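Local coordinates for prohead core protein protease (Enterobacteria phage T4, PDB 5JBL) that acts as the serine protease of the prohead inner core, switched on by autocatalytic cleavage to process prohead proteins and so make room for the phage DNA, at residues C[24-29]-C[164-169]; C[73-78]-C[171-176]. The protein carries 3 engineered substitutions. One frame throughout, in Å; residues are numbered along the deposited sequence.

Contact 1. Residues C[24-29]-C[164-169]; sequences QLLIET and GSLTDT
Gly164 gives up the most surface in this contact, and it is met by both the backbone of Gln24 and the side chain of Leu26. Gln24 and Gly164 form an antiparallel hydrogen-bonded pair: Gln24 N donates to Gly164 O at 2.7 Å, and Gly164 N returns a bond to Gln24 O at 3.0 Å. Both run nearly straight. Strand 24-29 stays paired further along strand 157-168, through Leu26 with Gly162 and Glu28 with Ser160, while residues 165-169 diverge from it. Leu26 fills the angle between the two paths. Its CG is anti to the carbonyl carbon (chi1 -61°), and the two methyls divide the work: CD1 rests 3.7 Å from Gly164 CA, whereas CD2 lies 4.0 Å from Leu166 CD1, the two leucine side chains overlapping antiparallel to one another. Tyr76 and Phe180 also touch Leu26. Gln24 CG comes within 3.5 Å of Gly164 O. The strand ends at the inferred autolysis site, Glu28-Thr29, and probably forms part of the N-terminal block over the catalytic centre: the Leu26 side chain is about 11 Å from those of Ala104 and Ala159, engineered at active-site positions. Two backbone bonds and apolar cover hold it here, with no charged pair across the segments.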
loop_
_atom_site.group_PDB
_atom_site.type_symbol
_atom_site.label_atom_id
_atom_site.label_comp_id
_atom_site.label_asym_id
_atom_site.label_seq_id
_atom_site.Cartn_x
_atom_site.Cartn_y
_atom_site.Cartn_z
ATOM N N GLN C 24 -6.424 -29.101 13.317
ATOM C CA GLN C 24 -5.716 -28.384 12.268
ATOM C C GLN C 24 -6.613 -27.282 11.720
ATOM O O GLN C 24 -7.823 -27.259 11.956
ATOM C CB GLN C 24 -5.290 -29.359 11.158
ATOM C CG GLN C 24 -6.461 -29.934 10.370
ATOM C CD GLN C 24 -6.024 -30.849 9.228
ATOM O OE1 GLN C 24 -5.870 -32.054 9.420
ATOM N NE2 GLN C 24 -5.837 -30.281 8.039
ATOM N N LEU C 25 -6.003 -26.350 10.999
ATOM C CA LEU C 25 -6.769 -25.342 10.286
ATOM C C LEU C 25 -7.461 -25.999 9.103
ATOM O O LEU C 25 -6.808 -26.651 8.288
ATOM C CB LEU C 25 -5.848 -24.218 9.804
ATOM C CG LEU C 25 -6.457 -23.072 8.987
ATOM C CD1 LEU C 25 -7.390 -22.210 9.845
ATOM C CD2 LEU C 25 -5.390 -22.208 8.300
ATOM N N LEU C 26 -8.777 -25.825 9.012
ATOM C CA LEU C 26 -9.600 -26.362 7.930
ATOM C C LEU C 26 -10.170 -25.178 7.152
ATOM O O LEU C 26 -10.970 -24.403 7.693
ATOM C CB LEU C 26 -10.713 -27.250 8.490
ATOM C CG LEU C 26 -10.276 -28.479 9.273
ATOM C CD1 LEU C 26 -11.469 -29.134 10.006
ATOM C CD2 LEU C 26 -9.566 -29.471 8.344
ATOM N N ILE C 27 -9.743 -25.030 5.898
ATOM C CA ILE C 27 -10.230 -23.989 4.995
ATOM C C ILE C 27 -11.059 -24.653 3.907
ATOM O O ILE C 27 -10.593 -25.588 3.255
ATOM C CB ILE C 27 -9.067 -23.198 4.370
ATOM C CG1 ILE C 27 -8.232 -22.536 5.466
ATOM C CG2 ILE C 27 -9.600 -22.153 3.372
ATOM C CD1 ILE C 27 -7.167 -21.601 4.923
ATOM N N GLU C 28 -12.274 -24.156 3.689
ATOM C CA GLU C 28 -13.156 -24.745 2.693
ATOM C C GLU C 28 -13.596 -23.676 1.713
ATOM O O GLU C 28 -13.799 -22.530 2.100
ATOM C CB GLU C 28 -14.392 -25.365 3.335
ATOM C CG GLU C 28 -14.130 -26.136 4.616
ATOM C CD GLU C 28 -13.309 -27.402 4.414
ATOM O OE1 GLU C 28 -13.175 -27.874 3.262
ATOM O OE2 GLU C 28 -12.788 -27.927 5.419
ATOM N N THR C 29 -13.732 -24.049 0.445
ATOM C CA THR C 29 -14.413 -23.208 -0.526
ATOM C C THR C 29 -15.818 -23.755 -0.756
ATOM O O THR C 29 -16.034 -24.972 -0.761
ATOM C CB THR C 29 -13.632 -23.139 -1.839
ATOM O OG1 THR C 29 -13.433 -24.471 -2.340
ATOM C CG2 THR C 29 -12.294 -22.483 -1.610
ATOM N N GLY C 164 -10.361 -28.013 13.399
ATOM C CA GLY C 164 -10.940 -29.315 13.677
ATOM C C GLY C 164 -10.018 -30.424 13.227
ATOM O O GLY C 164 -8.847 -30.197 12.917
ATOM N N SER C 165 -10.567 -31.637 13.192
ATOM C CA SER C 165 -9.828 -32.815 12.766
ATOM C C SER C 165 -10.718 -33.639 11.845
ATOM O O SER C 165 -11.932 -33.429 11.768
ATOM C CB SER C 165 -9.350 -33.644 13.962
ATOM O OG SER C 165 -10.425 -34.002 14.815
ATOM N N LEU C 166 -10.101 -34.594 11.148
ATOM C CA LEU C 166 -10.757 -35.349 10.093
ATOM C C LEU C 166 -10.599 -36.838 10.352
ATOM O O LEU C 166 -9.604 -37.283 10.928
ATOM C CB LEU C 166 -10.160 -34.996 8.721
ATOM C CG LEU C 166 -10.157 -33.507 8.368
ATOM C CD1 LEU C 166 -9.360 -33.250 7.088
ATOM C CD2 LEU C 166 -11.589 -33.018 8.213
ATOM N N THR C 167 -11.593 -37.606 9.926
ATOM C CA THR C 167 -11.500 -39.057 9.904
ATOM C C THR C 167 -11.588 -39.503 8.457
ATOM O O THR C 167 -12.461 -39.041 7.717
ATOM C CB THR C 167 -12.611 -39.717 10.730
ATOM O OG1 THR C 167 -12.434 -39.403 12.114
ATOM C CG2 THR C 167 -12.600 -41.246 10.557
ATOM N N ASP C 168 -10.690 -40.394 8.059
ATOM C CA ASP C 168 -10.745 -40.943 6.716
ATOM C C ASP C 168 -11.788 -42.046 6.648
ATOM O O ASP C 168 -12.040 -42.755 7.625
ATOM C CB ASP C 168 -9.378 -41.486 6.291
ATOM C CG ASP C 168 -9.176 -41.460 4.781
ATOM O OD1 ASP C 168 -10.172 -41.327 4.039
ATOM O OD2 ASP C 168 -8.016 -41.583 4.333
ATOM N N THR C 169 -12.403 -42.179 5.480
ATOM C CA THR C 169 -13.455 -43.158 5.274
ATOM C C THR C 169 -13.021 -44.284 4.358
ATOM O O THR C 169 -13.747 -45.277 4.246
ATOM C CB THR C 169 -14.709 -42.501 4.684
ATOM O OG1 THR C 169 -14.426 -42.050 3.353
ATOM C CG2 THR C 169 -15.175 -41.332 5.539
#

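Contact 2. Residues C[73-78]-C[171-176]; sequences KRLYPK and EGYRIV
Val176 points a methyl straight at the ring of Tyr76, where strands 74-75 and 174-176 pair in parallel within a mixed sheet, Arg74 beside Arg174 and Leu75 beside Ile175; the first strand leads through Pro77 into helix 78-93. The CH-pi contact is almost centred: Val176 CG2 stands 3.6 Å from the centroid of the Tyr76 ring, 4° off its normal. CG2 sits there because it is anti to the valine's own carbonyl carbon, while CG1 grazes the ring less closely, 4.1 Å from CE2 of Tyr76. The phenol hydroxyl is hydrogen-bonded to OE2 of Glu28, and Phe180 meets the ring edge-to-face. One step on, Pro77, the N-cap of the helix, brings its ring against Ile175, with CG 3.7 Å from Ile175 CG2. At the other end, chi1 of 70° places the Tyr173 ring beside Leu75, whose CB approaches CE1 obliquely at 4.2 Å. On the face carrying the two arginines, Arg74 runs out, extended, to a salt bridge with Glu28, while Arg174 curls back to bring NH2 within 3.6 Å of Lys73 CB. Three backbone bonds set the register: Arg174 N to Lys73 O, Leu75 N to Arg174 O, and Val176 N to Leu75 O. The acceptor Arg174 O also receives a CA-H...O contact from Arg74 CA, at 3.3 Å.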
loop_
_atom_site.group_PDB
_atom_site.type_symbol
_atom_site.label_atom_id
_atom_site.label_comp_id
_atom_site.label_asym_id
_atom_site.label_seq_id
_atom_site.Cartn_x
_atom_site.Cartn_y
_atom_site.Cartn_z
ATOM N N LYS C 73 -13.068 -32.580 -0.598
ATOM C CA LYS C 73 -13.344 -33.976 -0.246
ATOM C C LYS C 73 -13.575 -34.136 1.258
ATOM O O LYS C 73 -13.168 -35.130 1.869
ATOM C CB LYS C 73 -12.232 -34.911 -0.727
ATOM C CG LYS C 73 -11.957 -34.821 -2.213
ATOM C CD LYS C 73 -13.165 -35.275 -3.005
ATOM C CE LYS C 73 -12.878 -35.299 -4.507
ATOM N NZ LYS C 73 -12.672 -33.923 -5.062
ATOM N N ARG C 74 -14.260 -33.164 1.854
ATOM C CA ARG C 74 -14.617 -33.192 3.266
ATOM C C ARG C 74 -16.122 -33.060 3.424
ATOM O O ARG C 74 -16.768 -32.309 2.689
ATOM C CB ARG C 74 -13.926 -32.057 4.029
ATOM C CG ARG C 74 -12.437 -32.185 4.045
ATOM C CD ARG C 74 -11.814 -30.889 4.473
ATOM N NE ARG C 74 -10.364 -30.970 4.412
ATOM C CZ ARG C 74 -9.555 -29.924 4.523
ATOM N NH1 ARG C 74 -10.065 -28.712 4.695
ATOM N NH2 ARG C 74 -8.239 -30.101 4.471
ATOM N N LEU C 75 -16.671 -33.767 4.402
ATOM C CA LEU C 75 -18.091 -33.706 4.704
ATOM C C LEU C 75 -18.254 -33.208 6.130
ATOM O O LEU C 75 -17.630 -33.751 7.052
ATOM C CB LEU C 75 -18.745 -35.087 4.533
ATOM C CG LEU C 75 -20.261 -35.205 4.742
ATOM C CD1 LEU C 75 -20.819 -36.289 3.842
ATOM C CD2 LEU C 75 -20.625 -35.511 6.192
ATOM N N TYR C 76 -19.118 -32.196 6.314
ATOM C CA TYR C 76 -19.430 -31.682 7.638
ATOM C C TYR C 76 -20.757 -32.270 8.102
ATOM O O TYR C 76 -21.800 -31.922 7.535
ATOM C CB TYR C 76 -19.502 -30.153 7.620
ATOM C CG TYR C 76 -18.159 -29.477 7.507
ATOM C CD1 TYR C 76 -17.430 -29.523 6.324
ATOM C CD2 TYR C 76 -17.616 -28.797 8.587
ATOM C CE1 TYR C 76 -16.189 -28.918 6.225
ATOM C CE2 TYR C 76 -16.394 -28.191 8.498
ATOM C CZ TYR C 76 -15.687 -28.245 7.322
ATOM O OH TYR C 76 -14.463 -27.629 7.278
ATOM N N PRO C 77 -20.783 -33.153 9.099
ATOM C CA PRO C 77 -22.071 -33.682 9.579
ATOM C C PRO C 77 -22.956 -32.571 10.132
ATOM O O PRO C 77 -22.469 -31.594 10.709
ATOM C CB PRO C 77 -21.661 -34.680 10.673
ATOM C CG PRO C 77 -20.243 -35.092 10.302
ATOM C CD PRO C 77 -19.631 -33.826 9.728
ATOM N N LYS C 78 -24.278 -32.732 9.963
ATOM C CA LYS C 78 -25.181 -31.613 10.240
ATOM C C LYS C 78 -25.137 -31.190 11.706
ATOM O O LYS C 78 -25.107 -29.990 12.013
ATOM C CB LYS C 78 -26.617 -31.946 9.840
ATOM C CG LYS C 78 -27.500 -30.704 9.959
ATOM C CD LYS C 78 -28.836 -30.824 9.266
ATOM C CE LYS C 78 -29.541 -29.476 9.235
ATOM N NZ LYS C 78 -30.976 -29.621 8.867
ATOM N N GLU C 171 -13.160 -44.148 1.340
ATOM C CA GLU C 171 -14.055 -44.027 0.197
ATOM C C GLU C 171 -13.785 -42.748 -0.573
ATOM O O GLU C 171 -14.644 -42.284 -1.329
ATOM C CB GLU C 171 -15.513 -44.087 0.656
ATOM C CG GLU C 171 -15.926 -45.481 1.065
ATOM C CD GLU C 171 -17.331 -45.546 1.608
ATOM O OE1 GLU C 171 -18.146 -44.658 1.276
ATOM O OE2 GLU C 171 -17.623 -46.506 2.353
ATOM N N GLY C 172 -12.602 -42.173 -0.396
ATOM C CA GLY C 172 -12.231 -40.977 -1.112
ATOM C C GLY C 172 -12.623 -39.681 -0.456
ATOM O O GLY C 172 -12.547 -38.635 -1.112
ATOM N N TYR C 173 -13.069 -39.701 0.802
ATOM C CA TYR C 173 -13.351 -38.439 1.479
ATOM C C TYR C 173 -13.127 -38.583 2.981
ATOM O O TYR C 173 -12.909 -39.677 3.510
ATOM C CB TYR C 173 -14.771 -37.912 1.166
ATOM C CG TYR C 173 -15.937 -38.695 1.749
ATOM C CD1 TYR C 173 -16.538 -38.300 2.941
ATOM C CD2 TYR C 173 -16.461 -39.796 1.085
ATOM C CE1 TYR C 173 -17.610 -38.998 3.468
ATOM C CE2 TYR C 173 -17.538 -40.502 1.601
ATOM C CZ TYR C 173 -18.106 -40.096 2.796
ATOM O OH TYR C 173 -19.171 -40.787 3.317
ATOM N N ARG C 174 -13.115 -37.435 3.647
ATOM C CA ARG C 174 -12.909 -37.315 5.080
ATOM C C ARG C 174 -14.152 -36.736 5.737
ATOM O O ARG C 174 -14.881 -35.948 5.135
ATOM C CB ARG C 174 -11.686 -36.436 5.391
ATOM C CG ARG C 174 -10.349 -37.174 5.476
ATOM C CD ARG C 174 -9.917 -37.888 4.220
ATOM N NE ARG C 174 -9.758 -37.037 3.047
ATOM C CZ ARG C 174 -9.592 -37.517 1.819
ATOM N NH1 ARG C 174 -9.582 -38.833 1.625
ATOM N NH2 ARG C 174 -9.455 -36.693 0.792
ATOM N N ILE C 175 -14.398 -37.147 6.978
ATOM C CA ILE C 175 -15.505 -36.630 7.777
ATOM C C ILE C 175 -14.922 -35.743 8.867
ATOM O O ILE C 175 -13.953 -36.127 9.533
ATOM C CB ILE C 175 -16.337 -37.768 8.389
ATOM C CG1 ILE C 175 -16.937 -38.648 7.286
ATOM C CG2 ILE C 175 -17.444 -37.204 9.278
ATOM C CD1 ILE C 175 -17.661 -39.883 7.811
ATOM N N VAL C 176 -15.519 -34.569 9.060
ATOM C CA VAL C 176 -15.073 -33.666 10.115
ATOM C C VAL C 176 -15.505 -34.226 11.462
ATOM O O VAL C 176 -16.651 -34.665 11.630
ATOM C CB VAL C 176 -15.628 -32.257 9.870
ATOM C CG1 VAL C 176 -15.201 -31.295 10.965
ATOM C CG2 VAL C 176 -15.147 -31.747 8.512
#

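Both contacts belong to one mixed sheet. Strand 157-168 pairs with strand 24-29 and also with strand 174-176, where Thr167 O takes the N-H of Ile175, and strand 174-176 in turn carries strand 74-75. Contact 1 is partly buried, a single backbone pair finished by aliphatic packing; contact 2 is a surface contact, with a longer parallel run, arginines and aromatic rings. Their shared point is the Glu28 carboxylate: residues 73-78 hold OE2, while Asn70 and Asn72 hydrogen-bond OE1. The residue before the inferred cleavage point is thus gripped at both oxygens, which would be expected to favour its negative charge.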